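Local atomic coordinates of leucyl-tRNA synthetase (Giardia intestinalis, PDB entry 3PZ6), a protein that probably attaches leucine to its cognate tRNA, this chain being its CP1 editing domain, which is thought to hydrolyse wrongly charged tRNA. Residues S162-I167 against S224-I229; K199-N204 against L218-Y223. The protein carries 2 engineered substitutions. All coordinates share one frame; numbering follows the deposited sequence.

Interaction 1 (S162-I167 against S224-I229); sequences SPYEQI and SPLPII
The phenol ring of Y164 meets the S224-I229 segment with its hydroxyl end: the carbonyl oxygen of S224 lies at the ring edge, in the ring plane, and L226 CD2 approaches the ring obliquely. Ring Y223 adds an edge-to-face contact with Y164. The phenol OH donates to S224 O at 2.8 Å, and it lies in the carbonyl plane on a lone pair, with a C=O...OH angle of 131°. Tyrosine suits this place because the CA atoms of Y164 and S224 are 10.1 Å apart, and its long side chain crosses most of that distance and still ends in a donor. A chi1 of -70° sets the ring beside its own backbone N, from where it extends toward the other loop. The two methyls of L226 share the remaining contact. CD2 packs on Y164 CE2 at 3.6 Å and, tip to tip, on P163 CG at 3.9 Å, while CD1 lies beside the phenol oxygen. Branched leucine can thus touch both the hydroxyl end of the tyrosine and the tip of the proline. In this CP1 editing domain the contact joins the loop between strands 156-158 and 167-171 to the segment that follows helix 216-219 and leads into strand 229-230. At S162 the first loop forms an ST turn, in which S162 OG accepts the N-H of Y164 at 3.2 Å; the same hydroxyl bonds to Q95 O, joining the tyrosine's base to the loop at Q95. P163, whose ring restricts phi, fits the middle of that turn. Across the contact, P227 is the centre of an inverse gamma turn, I228 N donating to L226 O at 2.9 Å, and the proline's fixed phi again suits the bend. S224 directs its CB away from the tyrosine, so it contributes chiefly through its backbone. L226 O also receives a weak hydrogen bond from S189 OG.

Interaction 2 (K199-N204 against L218-Y223); sequences KDILEN and LMLEPY
L220, the first residue to leave helical geometry after helix 216-219, points its side chain at the last turn of helix 192-202. Its CD1 methyl sits 3.6 Å from both CB and CG2 of I201, the two side chains crossing at about a right angle. I201 offers CG2 to this methyl because that branch lies anti to its backbone N, whereas the longer CG1 branch leads off from the contact. Leucine and isoleucine suit this buried spot, where L220 also rests on L170 and I201 on P171, both of strand 167-171. Nearer the surface, L220 CB comes within 4.0 Å of L202 CD1, at the end of the partner helix, which closes in a Schellman motif: N204, with positive phi, is its C-prime residue, N204 N bonds to I201 O, and R205 N to D200 O. Asparagine tolerates this left-handed backbone conformation well. L220 also opens a type I beta turn, and its carbonyl oxygen takes the hydroxyl of Y198. E221 follows, its aliphatic CG packing at 3.8 Å on L202 CD1; the extended chain then carries the carboxylate onward, so an exposed glutamate can lend its methylenes to a greasy neighbour. P222 is the turn's third residue, its phi of -79° compatible with that place. Y223 closes the turn, its N donating to L220 O at 2.9 Å; P222 CB lies above one face of its ring, displaced toward the rim.

Overall arrangement
The two contacts lie in one domain with centres about 14 Å apart, and interaction 2 is nested within the loop that interaction 1 closes. Their second segments run on without a break, 218-223 leading directly into 224-229: this piece of chain leaves helix 216-219, packs beside the end of helix 192-202, then passes the loop between strands 156-158 and 167-171. Where the contacts meet, Y164 packs against P222 O, and Q166 O lies against Y223. Strand 167-171, part of the large mixed sheet, starts at the end of 162-167 and also supports residues of interaction 2. Together they pack the helical excursion 192-219 against the sheet of the editing domain.

Interaction 1 (S162-I167 against S224-I229)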
# COMPACT_ATOMS: atom_id res chain seq x y z
N SER A 162 1.24 9.75 -2.06
CA SER A 162 0.21 9.65 -3.10
C SER A 162 -0.72 10.87 -3.08
O SER A 162 -1.09 11.37 -2.01
CB SER A 162 -0.60 8.37 -2.89
OG SER A 162 -1.55 8.19 -3.93
N PRO A 163 -1.07 11.39 -4.27
CA PRO A 163 -2.08 12.44 -4.37
C PRO A 163 -3.50 11.93 -4.11
O PRO A 163 -4.42 12.72 -3.94
CB PRO A 163 -1.97 12.90 -5.83
CG PRO A 163 -1.32 11.78 -6.54
CD PRO A 163 -0.38 11.18 -5.56
N TYR A 164 -3.67 10.61 -4.09
CA TYR A 164 -4.97 10.03 -3.78
C TYR A 164 -5.28 10.16 -2.29
O TYR A 164 -4.44 9.83 -1.45
CB TYR A 164 -5.02 8.57 -4.22
CG TYR A 164 -5.04 8.38 -5.72
CD1 TYR A 164 -6.03 8.98 -6.51
CD2 TYR A 164 -4.08 7.60 -6.36
CE1 TYR A 164 -6.06 8.82 -7.89
CE2 TYR A 164 -4.10 7.42 -7.74
CZ TYR A 164 -5.09 8.04 -8.50
OH TYR A 164 -5.12 7.87 -9.88
N GLU A 165 -6.46 10.67 -1.96
CA GLU A 165 -6.83 10.94 -0.57
C GLU A 165 -7.05 9.65 0.23
O GLU A 165 -6.91 9.63 1.46
CB GLU A 165 -8.03 11.89 -0.48
CG GLU A 165 -9.37 11.37 -1.03
CD GLU A 165 -9.45 11.23 -2.56
OE1 GLU A 165 -10.57 10.97 -3.07
OE2 GLU A 165 -8.42 11.34 -3.27
N GLN A 166 -7.38 8.57 -0.49
CA GLN A 166 -7.41 7.23 0.07
C GLN A 166 -7.25 6.21 -1.04
O GLN A 166 -7.45 6.52 -2.20
CB GLN A 166 -8.72 6.97 0.83
CG GLN A 166 -9.97 6.81 -0.02
CD GLN A 166 -10.64 8.14 -0.29
OE1 GLN A 166 -10.85 8.93 0.63
NE2 GLN A 166 -10.98 8.40 -1.55
N ILE A 167 -6.87 4.99 -0.68
CA ILE A 167 -6.82 3.87 -1.63
C ILE A 167 -7.38 2.61 -0.97
O ILE A 167 -7.56 2.58 0.24
CB ILE A 167 -5.39 3.62 -2.18
CG1 ILE A 167 -4.39 3.41 -1.04
CG2 ILE A 167 -4.96 4.76 -3.11
CD1 ILE A 167 -2.95 3.14 -1.51
N SER A 224 -6.41 5.51 -11.37
CA SER A 224 -5.67 5.09 -12.54
C SER A 224 -4.17 5.24 -12.28
O SER A 224 -3.76 6.08 -11.47
CB SER A 224 -6.06 5.95 -13.73
OG SER A 224 -5.61 7.27 -13.53
N PRO A 225 -3.34 4.43 -12.98
CA PRO A 225 -1.89 4.55 -12.87
C PRO A 225 -1.42 5.98 -13.10
O PRO A 225 -2.06 6.72 -13.86
CB PRO A 225 -1.39 3.65 -14.00
CG PRO A 225 -2.45 2.62 -14.14
CD PRO A 225 -3.74 3.35 -13.89
N LEU A 226 -0.34 6.37 -12.45
CA LEU A 226 0.15 7.74 -12.52
C LEU A 226 1.49 7.86 -13.24
O LEU A 226 2.37 7.03 -13.04
CB LEU A 226 0.27 8.31 -11.10
CG LEU A 226 -0.89 9.08 -10.46
CD1 LEU A 226 -2.24 8.89 -11.15
CD2 LEU A 226 -0.97 8.76 -8.98
N PRO A 227 1.65 8.91 -14.08
CA PRO A 227 2.91 9.20 -14.79
C PRO A 227 4.01 9.75 -13.87
O PRO A 227 4.38 10.93 -13.97
CB PRO A 227 2.48 10.28 -15.79
CG PRO A 227 1.33 10.94 -15.15
CD PRO A 227 0.58 9.85 -14.47
N ILE A 228 4.52 8.91 -12.98
CA ILE A 228 5.46 9.37 -11.95
C ILE A 228 6.89 9.43 -12.46
O ILE A 228 7.67 10.30 -12.06
CB ILE A 228 5.37 8.53 -10.64
CG1 ILE A 228 5.58 7.04 -10.91
CG2 ILE A 228 4.03 8.73 -9.97
CD1 ILE A 228 6.06 6.26 -9.71
N ILE A 229 7.24 8.52 -13.35
CA ILE A 229 8.59 8.42 -13.86
C ILE A 229 8.58 8.34 -15.38
O ILE A 229 7.83 7.55 -15.96
CB ILE A 229 9.31 7.18 -13.25
CG1 ILE A 229 9.53 7.39 -11.74
CG2 ILE A 229 10.65 6.92 -13.96
CD1 ILE A 229 9.90 6.14 -10.96

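Interaction 2 (K199-N204 against L218-Y223)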
# COMPACT_ATOMS: atom_id res chain seq x y z
N LYS A 199 -5.22 -4.62 -13.66
CA LYS A 199 -6.03 -4.76 -14.87
C LYS A 199 -6.95 -5.98 -14.84
O LYS A 199 -8.09 -5.92 -15.30
CB LYS A 199 -5.12 -4.80 -16.10
CG LYS A 199 -5.82 -4.68 -17.42
CD LYS A 199 -4.93 -5.23 -18.51
CE LYS A 199 -5.68 -5.40 -19.81
NZ LYS A 199 -5.01 -6.43 -20.65
N ASP A 200 -6.46 -7.09 -14.30
CA ASP A 200 -7.30 -8.27 -14.05
C ASP A 200 -8.56 -7.95 -13.21
O ASP A 200 -9.66 -8.40 -13.55
CB ASP A 200 -6.49 -9.38 -13.38
CG ASP A 200 -5.64 -10.17 -14.37
OD1 ASP A 200 -5.79 -9.97 -15.60
OD2 ASP A 200 -4.81 -10.98 -13.90
N ILE A 201 -8.38 -7.19 -12.13
CA ILE A 201 -9.49 -6.79 -11.27
C ILE A 201 -10.43 -5.86 -12.05
O ILE A 201 -11.64 -6.07 -12.07
CB ILE A 201 -9.01 -6.07 -9.97
CG1 ILE A 201 -7.86 -6.82 -9.27
CG2 ILE A 201 -10.19 -5.76 -9.04
CD1 ILE A 201 -8.27 -7.91 -8.31
N LEU A 202 -9.85 -4.85 -12.70
CA LEU A 202 -10.61 -3.82 -13.40
C LEU A 202 -11.63 -4.37 -14.40
O LEU A 202 -12.76 -3.89 -14.47
CB LEU A 202 -9.65 -2.85 -14.09
CG LEU A 202 -10.16 -1.53 -14.68
CD1 LEU A 202 -10.72 -0.60 -13.61
CD2 LEU A 202 -9.03 -0.85 -15.46
N GLU A 203 -11.22 -5.39 -15.15
CA GLU A 203 -12.05 -5.98 -16.20
C GLU A 203 -12.63 -7.31 -15.76
O GLU A 203 -13.06 -8.11 -16.58
CB GLU A 203 -11.24 -6.15 -17.49
CG GLU A 203 -10.51 -4.89 -17.97
CD GLU A 203 -9.58 -5.17 -19.14
OE1 GLU A 203 -9.04 -6.29 -19.23
OE2 GLU A 203 -9.39 -4.26 -19.99
N ASN A 204 -12.65 -7.55 -14.45
CA ASN A 204 -13.22 -8.76 -13.87
C ASN A 204 -12.78 -10.06 -14.57
O ASN A 204 -13.58 -10.97 -14.78
CB ASN A 204 -14.74 -8.65 -13.82
CG ASN A 204 -15.37 -9.77 -13.03
OD1 ASN A 204 -14.89 -10.15 -11.97
ND2 ASN A 204 -16.46 -10.31 -13.55
N LEU A 218 -15.82 2.02 -7.71
CA LEU A 218 -15.47 2.79 -6.51
C LEU A 218 -14.03 2.54 -6.08
O LEU A 218 -13.39 3.43 -5.54
CB LEU A 218 -16.42 2.42 -5.36
CG LEU A 218 -16.22 3.05 -3.97
CD1 LEU A 218 -16.66 4.52 -3.95
CD2 LEU A 218 -16.94 2.25 -2.87
N MET A 219 -13.52 1.34 -6.33
CA MET A 219 -12.25 0.92 -5.75
C MET A 219 -11.04 0.93 -6.71
O MET A 219 -9.90 0.87 -6.25
CB MET A 219 -12.40 -0.44 -5.07
CG MET A 219 -13.48 -0.48 -4.00
SD MET A 219 -13.67 -2.12 -3.28
CE MET A 219 -14.99 -1.87 -2.08
N LEU A 220 -11.29 1.03 -8.01
CA LEU A 220 -10.21 0.98 -9.01
C LEU A 220 -10.26 2.06 -10.07
O LEU A 220 -9.25 2.70 -10.36
CB LEU A 220 -10.16 -0.39 -9.70
CG LEU A 220 -9.43 -1.51 -8.98
CD1 LEU A 220 -9.02 -2.51 -10.01
CD2 LEU A 220 -8.20 -0.97 -8.29
N GLU A 221 -11.44 2.26 -10.67
CA GLU A 221 -11.64 3.27 -11.72
C GLU A 221 -11.19 4.70 -11.37
O GLU A 221 -10.65 5.38 -12.24
CB GLU A 221 -13.09 3.26 -12.20
CG GLU A 221 -13.40 2.10 -13.15
CD GLU A 221 -14.88 1.98 -13.51
OE1 GLU A 221 -15.65 2.96 -13.30
OE2 GLU A 221 -15.27 0.89 -14.00
N PRO A 222 -11.40 5.15 -10.12
CA PRO A 222 -10.88 6.48 -9.79
C PRO A 222 -9.37 6.52 -9.49
O PRO A 222 -8.82 7.60 -9.29
CB PRO A 222 -11.67 6.88 -8.53
CG PRO A 222 -12.65 5.77 -8.28
CD PRO A 222 -12.15 4.58 -8.99
N TYR A 223 -8.72 5.36 -9.46
CA TYR A 223 -7.29 5.30 -9.13
C TYR A 223 -6.48 4.74 -10.29
O TYR A 223 -5.94 3.64 -10.23
CB TYR A 223 -7.06 4.49 -7.85
CG TYR A 223 -8.06 4.83 -6.77
CD1 TYR A 223 -7.85 5.91 -5.92
CD2 TYR A 223 -9.23 4.08 -6.62
CE1 TYR A 223 -8.78 6.23 -4.94
CE2 TYR A 223 -10.16 4.39 -5.65
CZ TYR A 223 -9.94 5.47 -4.81
OH TYR A 223 -10.86 5.79 -3.85